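Local coordinates for glycosyl transferase, group 1 family protein (Staphylococcus aureus, PDB 4WAC), which belongs to the group 1 glycosyltransferases, with two Rossmann-like domains in a GT-B arrangement and a large additional antiparallel beta sheet, at residues K91-H96 and N154-K159; Y181-I186 and K195-V200; V311-A316 and K474-I479; V344-V349 and K376-N381. One frame throughout, in Å; residues are numbered along the deposited sequence.

Contact 1 (K91-H96 and N154-K159); sequences KLLYKH and NKVHMK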
loop_
_atom_site.group_PDB
_atom_site.type_symbol
_atom_site.label_atom_id
_atom_site.label_comp_id
_atom_site.label_asym_id
_atom_site.label_seq_id
_atom_site.Cartn_x
_atom_site.Cartn_y
_atom_site.Cartn_z
ATOM N N LYS A 91 -9.657 35.059 -12.682
ATOM C CA LYS A 91 -10.777 34.330 -13.323
ATOM C C LYS A 91 -10.420 32.871 -13.730
ATOM O O LYS A 91 -11.258 31.959 -13.625
ATOM C CB LYS A 91 -11.273 35.060 -14.570
ATOM C CG LYS A 91 -11.728 36.486 -14.352
ATOM C CD LYS A 91 -13.084 36.550 -13.677
ATOM C CE LYS A 91 -13.530 37.993 -13.433
ATOM N NZ LYS A 91 -13.711 38.752 -14.711
ATOM N N LEU A 92 -9.194 32.643 -14.188
ATOM C CA LEU A 92 -8.788 31.313 -14.665
ATOM C C LEU A 92 -8.915 30.250 -13.602
ATOM O O LEU A 92 -9.147 29.078 -13.899
ATOM C CB LEU A 92 -7.353 31.327 -15.187
ATOM C CG LEU A 92 -7.182 32.250 -16.395
ATOM C CD1 LEU A 92 -5.732 32.303 -16.860
ATOM C CD2 LEU A 92 -8.131 31.815 -17.537
ATOM N N LEU A 93 -8.772 30.641 -12.347
ATOM C CA LEU A 93 -8.942 29.638 -11.311
ATOM C C LEU A 93 -10.375 29.194 -11.333
ATOM O O LEU A 93 -10.653 27.999 -11.227
ATOM C CB LEU A 93 -8.561 30.170 -9.935
ATOM C CG LEU A 93 -8.656 29.117 -8.835
ATOM C CD1 LEU A 93 -7.820 27.913 -9.230
ATOM C CD2 LEU A 93 -8.149 29.724 -7.531
ATOM N N TYR A 94 -11.299 30.132 -11.541
ATOM C CA TYR A 94 -12.713 29.772 -11.428
ATOM C C TYR A 94 -13.106 29.054 -12.687
ATOM O O TYR A 94 -13.969 28.171 -12.664
ATOM C CB TYR A 94 -13.611 31.011 -11.142
ATOM C CG TYR A 94 -13.351 31.479 -9.737
ATOM C CD1 TYR A 94 -14.020 30.895 -8.664
ATOM C CD2 TYR A 94 -12.351 32.431 -9.465
ATOM C CE1 TYR A 94 -13.728 31.257 -7.346
ATOM C CE2 TYR A 94 -12.063 32.831 -8.134
ATOM C CZ TYR A 94 -12.770 32.240 -7.087
ATOM O OH TYR A 94 -12.510 32.613 -5.784
ATOM N N LYS A 95 -12.445 29.400 -13.787
ATOM C CA LYS A 95 -12.709 28.724 -15.036
ATOM C C LYS A 95 -12.232 27.293 -14.967
ATOM O O LYS A 95 -12.894 26.365 -15.421
ATOM C CB LYS A 95 -12.026 29.414 -16.167
ATOM C CG LYS A 95 -12.401 28.863 -17.496
ATOM C CD LYS A 95 -11.533 29.490 -18.555
ATOM C CE LYS A 95 -11.992 29.077 -19.922
ATOM N NZ LYS A 95 -11.128 29.787 -20.894
ATOM N N HIS A 96 -11.078 27.116 -14.370
ATOM C CA HIS A 96 -10.541 25.775 -14.189
ATOM C C HIS A 96 -11.550 24.894 -13.434
ATOM O O HIS A 96 -11.886 23.801 -13.885
ATOM C CB HIS A 96 -9.212 25.872 -13.471
ATOM C CG HIS A 96 -8.681 24.573 -12.974
ATOM N ND1 HIS A 96 -8.099 23.633 -13.794
ATOM C CD2 HIS A 96 -8.617 24.068 -11.715
ATOM C CE1 HIS A 96 -7.694 22.603 -13.059
ATOM N NE2 HIS A 96 -8.003 22.840 -11.800
ATOM N N ASN A 154 -17.977 32.337 -1.282
ATOM C CA ASN A 154 -17.757 32.042 -2.697
ATOM C C ASN A 154 -16.390 32.368 -3.274
ATOM O O ASN A 154 -16.227 32.410 -4.495
ATOM C CB ASN A 154 -18.817 32.739 -3.542
ATOM C CG ASN A 154 -20.189 32.176 -3.279
ATOM O OD1 ASN A 154 -20.448 31.019 -3.608
ATOM N ND2 ASN A 154 -21.071 32.976 -2.659
ATOM N N LYS A 155 -15.402 32.583 -2.413
ATOM C CA LYS A 155 -14.040 32.804 -2.888
ATOM C C LYS A 155 -13.131 31.685 -2.397
ATOM O O LYS A 155 -13.230 31.275 -1.247
ATOM C CB LYS A 155 -13.568 34.171 -2.433
ATOM C CG LYS A 155 -14.412 35.275 -3.029
ATOM C CD LYS A 155 -14.120 36.616 -2.412
ATOM C CE LYS A 155 -12.707 37.082 -2.659
ATOM N NZ LYS A 155 -12.365 38.299 -1.835
ATOM N N VAL A 156 -12.309 31.127 -3.287
ATOM C CA VAL A 156 -11.372 30.083 -2.890
ATOM C C VAL A 156 -10.298 30.649 -1.975
ATOM O O VAL A 156 -9.751 31.699 -2.271
ATOM C CB VAL A 156 -10.671 29.438 -4.111
ATOM C CG1 VAL A 156 -9.806 28.276 -3.648
ATOM C CG2 VAL A 156 -11.691 28.894 -5.086
ATOM N N HIS A 157 -9.970 29.979 -0.877
ATOM C CA HIS A 157 -8.812 30.428 -0.097
ATOM C C HIS A 157 -7.777 29.329 0.007
ATOM O O HIS A 157 -6.600 29.610 0.209
ATOM C CB HIS A 157 -9.227 30.922 1.303
ATOM C CG HIS A 157 -9.832 29.858 2.168
ATOM N ND1 HIS A 157 -9.081 29.053 2.991
ATOM C CD2 HIS A 157 -11.124 29.458 2.305
ATOM C CE1 HIS A 157 -9.887 28.196 3.614
ATOM N NE2 HIS A 157 -11.124 28.422 3.214
ATOM N N MET A 158 -8.190 28.082 -0.223
ATOM C CA MET A 158 -7.298 26.945 -0.043
ATOM C C MET A 158 -7.614 25.837 -1.033
ATOM O O MET A 158 -8.780 25.620 -1.381
ATOM C CB MET A 158 -7.397 26.379 1.395
ATOM C CG MET A 158 -6.413 25.184 1.685
ATOM S SD MET A 158 -6.364 24.737 3.477
ATOM C CE MET A 158 -8.088 24.419 3.830
ATOM N N LYS A 159 -6.562 25.142 -1.467
ATOM C CA LYS A 159 -6.674 23.893 -2.230
ATOM C C LYS A 159 -5.821 22.842 -1.579
ATOM O O LYS A 159 -4.634 23.088 -1.295
ATOM C CB LYS A 159 -6.230 24.051 -3.683
ATOM C CG LYS A 159 -6.318 22.722 -4.457
ATOM C CD LYS A 159 -6.003 22.871 -5.963
ATOM C CE LYS A 159 -4.472 22.939 -6.276
ATOM N NZ LYS A 159 -3.757 21.610 -6.169
#
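Tyr94 and Val156 mark where helix 91-96 passes strand 155-159 at 90°, the two axes 10.2 Å apart at their closest, with this helix packed across the long antiparallel sheet. Side chains bridge the gap. Tyr94 leans its ring toward the start of the strand, CG lying anti to its own carbonyl carbon (chi1 -71°), and the phenol oxygen accepts a hydrogen bond from Val156 N, Tyr94 OH to Val156 N being 2.9 Å. That bond is fairly straight, 160° at the hydrogen, and ties the ring to the strand's backbone. Val156 and the ring pass each other running opposite ways, which brings Val156 CG2 to 3.9 Å from Tyr94 CE1. On the same valine, Val156 CB receives Leu93 CD2 at 4.3 Å, so two consecutive helix residues address it, one with a polar tip and one with a methyl. Tyr174 on strand 168-174 packs against both Leu93 and Val156, while Thr121 of the second subunit also covers Leu93. Just beyond, a classic beta bulge sets His157 and Met158 opposite Ser150. At the edge of the Tyr94 ring, near its plane, Lys155 CA lies 3.3 Å from Tyr94 OH.

Contact 2 (Y181-I186 and K195-V200); sequences YISRNI and KTYVLV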
loop_
_atom_site.group_PDB
_atom_site.type_symbol
_atom_site.label_atom_id
_atom_site.label_comp_id
_atom_site.label_asym_id
_atom_site.label_seq_id
_atom_site.Cartn_x
_atom_site.Cartn_y
_atom_site.Cartn_z
ATOM N N TYR A 181 -0.340 32.116 -3.372
ATOM C CA TYR A 181 0.788 32.923 -2.903
ATOM C C TYR A 181 1.734 32.039 -2.110
ATOM O O TYR A 181 2.935 32.297 -2.098
ATOM C CB TYR A 181 0.332 34.149 -2.060
ATOM C CG TYR A 181 -0.471 33.807 -0.821
ATOM C CD1 TYR A 181 -1.880 33.693 -0.872
ATOM C CD2 TYR A 181 0.158 33.601 0.402
ATOM C CE1 TYR A 181 -2.623 33.367 0.283
ATOM C CE2 TYR A 181 -0.559 33.288 1.535
ATOM C CZ TYR A 181 -1.940 33.168 1.471
ATOM O OH TYR A 181 -2.620 32.835 2.596
ATOM N N ILE A 182 1.202 30.999 -1.463
ATOM C CA ILE A 182 2.037 29.975 -0.807
ATOM C C ILE A 182 1.552 28.535 -1.092
ATOM O O ILE A 182 0.362 28.269 -1.090
ATOM C CB ILE A 182 2.097 30.204 0.719
ATOM C CG1 ILE A 182 3.140 31.298 1.046
ATOM C CG2 ILE A 182 2.406 28.931 1.482
ATOM C CD1 ILE A 182 3.138 31.726 2.512
ATOM N N SER A 183 2.484 27.615 -1.343
ATOM C CA SER A 183 2.132 26.213 -1.336
ATOM C C SER A 183 3.116 25.471 -0.464
ATOM O O SER A 183 4.233 25.965 -0.242
ATOM C CB SER A 183 2.126 25.629 -2.747
ATOM O OG SER A 183 3.474 25.473 -3.152
ATOM N N ARG A 184 2.723 24.278 0.011
ATOM C CA ARG A 184 3.612 23.520 0.900
ATOM C C ARG A 184 3.346 22.022 0.960
ATOM O O ARG A 184 2.219 21.551 0.768
ATOM C CB ARG A 184 3.535 24.108 2.318
ATOM C CG ARG A 184 2.188 24.004 2.974
ATOM C CD ARG A 184 2.209 24.799 4.289
ATOM N NE ARG A 184 1.037 24.480 5.100
ATOM C CZ ARG A 184 0.868 24.863 6.361
ATOM N NH1 ARG A 184 1.813 25.564 6.987
ATOM N NH2 ARG A 184 -0.238 24.527 6.999
ATOM N N ASN A 185 4.397 21.268 1.225
ATOM C CA ASN A 185 4.274 19.819 1.344
ATOM C C ASN A 185 3.783 19.435 2.719
ATOM O O ASN A 185 4.221 20.020 3.725
ATOM C CB ASN A 185 5.623 19.121 1.052
ATOM C CG ASN A 185 6.040 19.263 -0.404
ATOM O OD1 ASN A 185 5.186 19.472 -1.277
ATOM N ND2 ASN A 185 7.342 19.117 -0.689
ATOM N N ILE A 186 2.901 18.443 2.763
ATOM C CA ILE A 186 2.470 17.818 4.019
ATOM C C ILE A 186 2.869 16.342 4.099
ATOM O O ILE A 186 2.617 15.582 3.165
ATOM C CB ILE A 186 0.932 17.897 4.164
ATOM C CG1 ILE A 186 0.490 19.335 3.992
ATOM C CG2 ILE A 186 0.471 17.373 5.530
ATOM C CD1 ILE A 186 1.041 20.218 5.034
ATOM N N LYS A 195 8.729 21.243 3.016
ATOM C CA LYS A 195 9.088 22.267 2.040
ATOM C C LYS A 195 7.919 23.235 1.870
ATOM O O LYS A 195 6.795 22.795 1.679
ATOM C CB LYS A 195 9.461 21.644 0.676
ATOM C CG LYS A 195 10.789 20.843 0.647
ATOM C CD LYS A 195 11.990 21.741 0.931
ATOM C CE LYS A 195 12.135 22.883 -0.076
ATOM N NZ LYS A 195 12.332 22.300 -1.471
ATOM N N THR A 196 8.198 24.534 2.011
ATOM C CA THR A 196 7.217 25.592 1.834
ATOM C C THR A 196 7.630 26.535 0.723
ATOM O O THR A 196 8.748 27.089 0.748
ATOM C CB THR A 196 7.029 26.409 3.135
ATOM O OG1 THR A 196 6.604 25.528 4.173
ATOM C CG2 THR A 196 5.973 27.465 2.974
ATOM N N TYR A 197 6.739 26.745 -0.240
ATOM C CA TYR A 197 7.088 27.563 -1.399
ATOM C C TYR A 197 6.330 28.876 -1.355
ATOM O O TYR A 197 5.094 28.897 -1.405
ATOM C CB TYR A 197 6.811 26.782 -2.706
ATOM C CG TYR A 197 7.614 25.500 -2.760
ATOM C CD1 TYR A 197 8.982 25.529 -3.102
ATOM C CD2 TYR A 197 7.024 24.266 -2.458
ATOM C CE1 TYR A 197 9.742 24.349 -3.136
ATOM C CE2 TYR A 197 7.749 23.097 -2.505
ATOM C CZ TYR A 197 9.113 23.138 -2.829
ATOM O OH TYR A 197 9.833 21.982 -2.829
ATOM N N VAL A 198 7.079 29.967 -1.201
ATOM C CA VAL A 198 6.498 31.300 -1.217
ATOM C C VAL A 198 6.489 31.748 -2.682
ATOM O O VAL A 198 7.456 32.328 -3.210
ATOM C CB VAL A 198 7.250 32.261 -0.279
ATOM C CG1 VAL A 198 6.594 33.647 -0.277
ATOM C CG2 VAL A 198 7.212 31.719 1.160
ATOM N N LEU A 199 5.402 31.376 -3.352
ATOM C CA LEU A 199 5.184 31.626 -4.773
ATOM C C LEU A 199 5.215 33.115 -5.115
ATOM O O LEU A 199 5.821 33.507 -6.108
ATOM C CB LEU A 199 3.833 31.004 -5.220
ATOM C CG LEU A 199 3.651 29.505 -4.914
ATOM C CD1 LEU A 199 2.230 29.038 -5.103
ATOM C CD2 LEU A 199 4.598 28.637 -5.749
ATOM N N VAL A 200 4.532 33.941 -4.315
ATOM C CA VAL A 200 4.479 35.386 -4.594
ATOM C C VAL A 200 5.891 36.015 -4.597
ATOM O O VAL A 200 6.125 37.023 -5.270
ATOM C CB VAL A 200 3.562 36.122 -3.581
ATOM C CG1 VAL A 200 4.027 35.882 -2.140
ATOM C CG2 VAL A 200 3.457 37.594 -3.911
HETATM O O HOH W 1 4.381 26.442 5.955
HETATM O O HOH W 2 8.754 18.382 2.231
HETATM O O HOH W 3 8.558 19.687 -3.233
#
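The beta hairpin of strands 180-186 and 193-198 pairs Ser183 with Tyr197 as an antiparallel hydrogen-bonded pair. Tyr197 N gives a short bond of 2.6 Å to Ser183 O, answered by Ser183 N to Tyr197 O at 2.9 Å. Asn185 N to Lys195 O carries the ladder on, and past the inverse gamma turn centred on Val198, Val200 N reaches Tyr181 O. Ser183 OG, set between its backbone N and carbonyl carbon (chi1 74°), turns to the edge of the Tyr197 ring, 3.6 Å from Tyr197 CB. Lys195 NZ bonds to Tyr197 OH at 2.9 Å, and a water joins that OH to Asn185 ND2. Across the sheet, a water links Arg184 NH1 to Thr196 OG1. Outside partners hold the polar ends: Tyr170 OH for Ser183 OG, Gln171 for Arg184 NE, Gly194 O for Thr196 OG1, Glu204 for Lys195 NZ and Asn143 of the second subunit for Asn185 OD1. Helices 74-83 and 208-219 pack on the Arg184 face, strand 168-174 runs beside 180-186, and Phe117 of the second subunit covers Ser183, Tyr197 and Leu199.

Contact 3 (V311-A316 and K474-I479); sequences VKIHNA and KARENI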
loop_
_atom_site.group_PDB
_atom_site.type_symbol
_atom_site.label_atom_id
_atom_site.label_comp_id
_atom_site.label_asym_id
_atom_site.label_seq_id
_atom_site.Cartn_x
_atom_site.Cartn_y
_atom_site.Cartn_z
ATOM N N VAL A 311 -3.500 39.351 37.396
ATOM C CA VAL A 311 -4.768 38.834 37.883
ATOM C C VAL A 311 -5.845 39.905 37.869
ATOM O O VAL A 311 -5.625 41.035 38.296
ATOM C CB VAL A 311 -4.647 38.243 39.298
ATOM C CG1 VAL A 311 -6.009 37.736 39.768
ATOM C CG2 VAL A 311 -3.632 37.109 39.311
ATOM N N LYS A 312 -7.000 39.532 37.338
ATOM C CA LYS A 312 -8.100 40.448 37.133
ATOM C C LYS A 312 -9.194 40.165 38.140
ATOM O O LYS A 312 -9.629 39.019 38.281
ATOM C CB LYS A 312 -8.645 40.321 35.711
ATOM C CG LYS A 312 -9.859 41.192 35.458
ATOM C CD LYS A 312 -10.453 40.915 34.094
ATOM C CE LYS A 312 -11.582 41.879 33.785
ATOM N NZ LYS A 312 -12.102 41.651 32.413
ATOM N N ILE A 313 -9.643 41.206 38.837
ATOM C CA ILE A 313 -10.610 41.022 39.917
ATOM C C ILE A 313 -12.028 41.307 39.454
ATOM O O ILE A 313 -12.491 42.450 39.506
ATOM C CB ILE A 313 -10.303 41.919 41.126
ATOM C CG1 ILE A 313 -8.812 41.883 41.456
ATOM C CG2 ILE A 313 -11.134 41.478 42.316
ATOM C CD1 ILE A 313 -8.293 40.499 41.746
ATOM N N HIS A 314 -12.717 40.262 39.002
ATOM C CA HIS A 314 -14.122 40.381 38.653
ATOM C C HIS A 314 -14.951 40.615 39.925
ATOM O O HIS A 314 -14.492 40.344 41.038
ATOM C CB HIS A 314 -14.602 39.140 37.867
ATOM C CG HIS A 314 -14.441 37.829 38.584
ATOM N ND1 HIS A 314 -13.378 36.975 38.354
ATOM C CD2 HIS A 314 -15.243 37.189 39.471
ATOM C CE1 HIS A 314 -13.516 35.889 39.092
ATOM N NE2 HIS A 314 -14.643 35.992 39.779
ATOM N N ASN A 315 -16.152 41.162 39.764
ATOM C CA ASN A 315 -17.060 41.336 40.894
ATOM C C ASN A 315 -17.530 40.004 41.461
ATOM O O ASN A 315 -17.870 39.083 40.712
ATOM C CB ASN A 315 -18.270 42.178 40.484
ATOM C CG ASN A 315 -17.895 43.597 40.116
ATOM O OD1 ASN A 315 -17.204 44.283 40.871
ATOM N ND2 ASN A 315 -18.330 44.038 38.938
ATOM N N ALA A 316 -17.547 39.912 42.788
ATOM C CA ALA A 316 -18.008 38.714 43.481
ATOM C C ALA A 316 -19.528 38.572 43.380
ATOM O O ALA A 316 -20.226 39.563 43.158
ATOM C CB ALA A 316 -17.575 38.756 44.938
ATOM N N LYS A 474 -12.081 36.023 52.851
ATOM C CA LYS A 474 -10.663 36.110 53.163
ATOM C C LYS A 474 -9.874 35.586 51.971
ATOM O O LYS A 474 -8.689 35.888 51.820
ATOM C CB LYS A 474 -10.312 35.325 54.440
ATOM C CG LYS A 474 -9.983 36.179 55.680
ATOM C CD LYS A 474 -8.873 37.154 55.348
ATOM C CE LYS A 474 -7.636 36.424 54.810
ATOM N NZ LYS A 474 -6.769 37.314 53.985
ATOM N N ALA A 475 -10.543 34.805 51.122
ATOM C CA ALA A 475 -9.898 34.242 49.941
ATOM C C ALA A 475 -9.849 35.282 48.810
ATOM O O ALA A 475 -8.827 35.430 48.131
ATOM C CB ALA A 475 -10.613 32.954 49.498
ATOM N N ARG A 476 -10.949 36.013 48.634
ATOM C CA ARG A 476 -11.026 37.121 47.679
ATOM C C ARG A 476 -10.069 38.266 47.992
ATOM O O ARG A 476 -9.354 38.736 47.113
ATOM C CB ARG A 476 -12.466 37.669 47.616
ATOM C CG ARG A 476 -12.605 39.017 46.893
ATOM C CD ARG A 476 -14.062 39.532 46.796
ATOM N NE ARG A 476 -14.111 40.828 46.108
ATOM C CZ ARG A 476 -14.130 40.998 44.785
ATOM N NH1 ARG A 476 -14.109 39.957 43.973
ATOM N NH2 ARG A 476 -14.165 42.220 44.272
ATOM N N GLU A 477 -10.065 38.726 49.239
ATOM C CA GLU A 477 -9.274 39.894 49.613
ATOM C C GLU A 477 -7.778 39.568 49.603
ATOM O O GLU A 477 -6.942 40.437 49.326
ATOM C CB GLU A 477 -9.723 40.428 50.991
ATOM C CG GLU A 477 -8.914 39.928 52.196
ATOM C CD GLU A 477 -9.479 40.383 53.536
ATOM O OE1 GLU A 477 -10.699 40.224 53.760
ATOM O OE2 GLU A 477 -8.698 40.895 54.370
ATOM N N ASN A 478 -7.448 38.311 49.891
ATOM C CA ASN A 478 -6.061 37.886 49.892
ATOM C C ASN A 478 -5.446 38.050 48.517
ATOM O O ASN A 478 -4.337 38.561 48.383
ATOM C CB ASN A 478 -5.938 36.437 50.331
ATOM C CG ASN A 478 -4.507 36.009 50.467
ATOM O OD1 ASN A 478 -3.629 36.831 50.732
ATOM N ND2 ASN A 478 -4.251 34.723 50.274
ATOM N N ILE A 479 -6.190 37.605 47.501
ATOM C CA ILE A 479 -5.803 37.716 46.089
ATOM C C ILE A 479 -5.470 39.173 45.728
ATOM O O ILE A 479 -4.427 39.449 45.127
ATOM C CB ILE A 479 -6.940 37.167 45.148
ATOM C CG1 ILE A 479 -7.310 35.731 45.515
ATOM C CG2 ILE A 479 -6.533 37.214 43.682
ATOM C CD1 ILE A 479 -6.166 34.769 45.283
#
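Arg476 NH1 is shared by two carbonyls: His314 O on the loop across from it and Ile419 O at the end of helix 412-419. This fastens helix 465-482 to the connection between strands 304-306 and 326-329, the link from the first Rossmann-like sheet of the GT-B fold to the second. Arg476 NH1 to His314 O measures 3.0 Å and is nearly straight, 170° at the hydrogen, with the oxygen at the edge of the guanidinium and in its plane. Arg476 reaches so far because its chain is extended, with CG anti to the backbone N (chi1 167°), and the turn at chi4 (83°) swings the flat group to the carbonyl. Over one face of the guanidinium lies Ala316 N, 3.6 Å from Arg476 NH1, while Ala316 CB rests against Arg476 CD at 4.0 Å. Ile313 comes in obliquely, Ile313 CG2 touching Arg476 NH2 at 3.7 Å, so the charged end sits among loop backbone and aliphatic groups. The His314 side chain turns to helix 412-419 and gives NE2 a partner in Ser420 OG. One turn along, Ile479 is buried against Met418 and offers its CG2 methyl to two residues of the loop, Ile479 CG2 lying 4.0 Å from Val311 CG1 and 4.2 Å from Ile313 CD1.

Contact 4 (V344-V349 and K376-N381); sequences VAELVV and KNLERN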
loop_
_atom_site.group_PDB
_atom_site.type_symbol
_atom_site.label_atom_id
_atom_site.label_comp_id
_atom_site.label_asym_id
_atom_site.label_seq_id
_atom_site.Cartn_x
_atom_site.Cartn_y
_atom_site.Cartn_z
ATOM N N VAL A 344 -12.867 11.106 46.325
ATOM C CA VAL A 344 -13.117 11.860 47.565
ATOM C C VAL A 344 -14.604 12.174 47.716
ATOM O O VAL A 344 -15.117 12.258 48.842
ATOM C CB VAL A 344 -12.370 13.215 47.656
ATOM C CG1 VAL A 344 -12.432 13.718 49.088
ATOM C CG2 VAL A 344 -10.926 13.120 47.179
ATOM N N ALA A 345 -15.283 12.378 46.582
ATOM C CA ALA A 345 -16.737 12.594 46.570
ATOM C C ALA A 345 -17.437 11.283 46.965
ATOM O O ALA A 345 -18.519 11.316 47.563
ATOM C CB ALA A 345 -17.218 13.105 45.191
ATOM N N GLU A 346 -16.808 10.143 46.634
ATOM C CA GLU A 346 -17.226 8.833 47.155
ATOM C C GLU A 346 -17.202 8.926 48.692
ATOM O O GLU A 346 -18.239 8.731 49.353
ATOM C CB GLU A 346 -16.334 7.680 46.657
ATOM C CG GLU A 346 -16.729 6.305 47.202
ATOM C CD GLU A 346 -16.348 5.153 46.281
ATOM O OE1 GLU A 346 -17.224 4.296 46.012
ATOM O OE2 GLU A 346 -15.194 5.119 45.817
ATOM N N LEU A 347 -16.033 9.269 49.249
ATOM C CA LEU A 347 -15.824 9.393 50.702
ATOM C C LEU A 347 -16.735 10.388 51.441
ATOM O O LEU A 347 -17.277 10.062 52.500
ATOM C CB LEU A 347 -14.366 9.771 50.977
ATOM C CG LEU A 347 -13.383 8.701 51.448
ATOM C CD1 LEU A 347 -13.055 7.727 50.339
ATOM C CD2 LEU A 347 -12.138 9.392 51.948
ATOM N N VAL A 348 -16.871 11.602 50.909
ATOM C CA VAL A 348 -17.736 12.627 51.503
ATOM C C VAL A 348 -19.211 12.176 51.670
ATOM O O VAL A 348 -19.825 12.417 52.712
ATOM C CB VAL A 348 -17.694 13.936 50.653
ATOM C CG1 VAL A 348 -18.804 14.918 51.068
ATOM C CG2 VAL A 348 -16.310 14.598 50.723
ATOM N N VAL A 349 -19.751 11.509 50.647
ATOM C CA VAL A 349 -21.168 11.123 50.581
ATOM C C VAL A 349 -21.511 9.781 51.308
ATOM O O VAL A 349 -22.658 9.593 51.726
ATOM C CB VAL A 349 -21.639 11.098 49.067
ATOM C CG1 VAL A 349 -22.733 10.057 48.785
ATOM C CG2 VAL A 349 -22.048 12.505 48.612
ATOM N N LYS A 376 -19.603 2.751 40.854
ATOM C CA LYS A 376 -19.764 2.901 42.298
ATOM C C LYS A 376 -21.049 3.686 42.635
ATOM O O LYS A 376 -21.191 4.232 43.737
ATOM C CB LYS A 376 -18.541 3.584 42.900
ATOM C CG LYS A 376 -18.271 4.949 42.312
ATOM C CD LYS A 376 -17.155 5.654 43.074
ATOM C CE LYS A 376 -15.754 5.180 42.708
ATOM N NZ LYS A 376 -15.268 5.814 41.455
ATOM N N ASN A 377 -21.962 3.736 41.659
ATOM C CA ASN A 377 -23.337 4.267 41.787
ATOM C C ASN A 377 -23.473 5.592 42.554
ATOM O O ASN A 377 -24.009 5.636 43.666
ATOM C CB ASN A 377 -24.246 3.206 42.429
ATOM C CG ASN A 377 -24.512 2.019 41.503
ATOM O OD1 ASN A 377 -25.329 2.100 40.578
ATOM N ND2 ASN A 377 -23.804 0.917 41.738
ATOM N N LEU A 378 -23.007 6.674 41.936
ATOM C CA LEU A 378 -22.995 7.987 42.585
ATOM C C LEU A 378 -23.507 9.162 41.749
ATOM O O LEU A 378 -23.191 10.312 42.072
ATOM C CB LEU A 378 -21.569 8.347 43.048
ATOM C CG LEU A 378 -20.855 7.579 44.161
ATOM C CD1 LEU A 378 -19.427 8.074 44.259
ATOM C CD2 LEU A 378 -21.582 7.718 45.514
ATOM N N GLU A 379 -24.280 8.933 40.689
ATOM C CA GLU A 379 -24.701 10.114 39.925
ATOM C C GLU A 379 -25.955 10.860 40.447
ATOM O O GLU A 379 -26.526 11.692 39.741
ATOM C CB GLU A 379 -24.865 9.772 38.420
ATOM C CG GLU A 379 -24.780 11.081 37.620
ATOM C CD GLU A 379 -24.361 10.972 36.188
ATOM O OE1 GLU A 379 -24.140 9.848 35.674
ATOM O OE2 GLU A 379 -24.254 12.058 35.579
ATOM N N ARG A 380 -26.383 10.608 41.680
ATOM C CA ARG A 380 -27.369 11.533 42.230
ATOM C C ARG A 380 -26.688 12.439 43.267
ATOM O O ARG A 380 -27.301 13.376 43.813
ATOM C CB ARG A 380 -28.580 10.821 42.819
ATOM C CG ARG A 380 -29.776 10.974 41.848
ATOM C CD ARG A 380 -30.089 12.483 41.672
ATOM N NE ARG A 380 -31.080 12.870 40.648
ATOM C CZ ARG A 380 -30.883 12.891 39.322
ATOM N NH1 ARG A 380 -31.872 13.295 38.520
ATOM N NH2 ARG A 380 -29.719 12.524 38.788
ATOM N N ASN A 381 -25.403 12.161 43.493
ATOM C CA ASN A 381 -24.474 13.070 44.174
ATOM C C ASN A 381 -23.487 13.734 43.195
ATOM O O ASN A 381 -23.289 14.943 43.237
ATOM C CB ASN A 381 -23.697 12.352 45.289
ATOM C CG ASN A 381 -24.591 11.882 46.413
ATOM O OD1 ASN A 381 -25.013 10.728 46.457
ATOM N ND2 ASN A 381 -24.892 12.791 47.334
#
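Glu346 faces Leu378 with CA atoms 7.4 Å apart, and three residues on in each segment Val349 faces Asn381 with CA atoms 7.5 Å apart, so the spacing stays even. The contact joins helix 338-351 to the loop between helix 367-375 and strand 382-386, an edge of the six-strand parallel sheet in the second Rossmann-like domain. That loop starts within the Schellman motif ending helix 367-375, with Asn377 at positive phi as its C-prime residue. Leu378 fills the middle: Leu378 CD1 presses on Glu346 CA at 3.7 Å, and Leu378 CD2 meets Val349 CG1 at 4.2 Å. Toward the start of the loop, Glu346 stretches out (chi1 179°) and crosses Lys376, its carboxylate resting against the lysine's CD and CE with Glu346 OE2 3.2 Å from Lys376 CE. Bends at chi3 and chi4 carry the ammonium to Met372 O, leaving Lys376 NZ 4.4 Å from Glu346 OE2, too far for a salt bridge. At the end of the loop Val349 spreads both methyls against the Asn381 amide, CG1 near OD1 and CG2 near ND2, though the closeness of that approach is doubtful. Asn381 ND2 is bonded to Asn353 O and Val355 O, which fixes the amide's rotation. Lys376 NZ and Asn381 ND2 thus find their bonds outside this interface, and van der Waals packing carries it; the nearby Lys376 charge probably still steadies the Glu346 carboxylate, which has Glu343 close by.

Contacts 1 and 2 come first along the chain and have their centres about 17 Å apart. Both reach the ten-strand antiparallel sheet, and both touch the second subunit, so this added sheet takes part in the assembly. Contacts 3 and 4 lie on the opposite side of the chain's centre, 49 to 58 Å from the first two between centres, and no other chain of the assembly touches their segments. Contact 4 is nested inside the long loop that contact 3 closes. Their centres stand about 31 Å apart: contact 4 lies beside strand 382-386 at one edge of the six-strand parallel sheet, and contact 3 joins the incoming linker to helix 465-482.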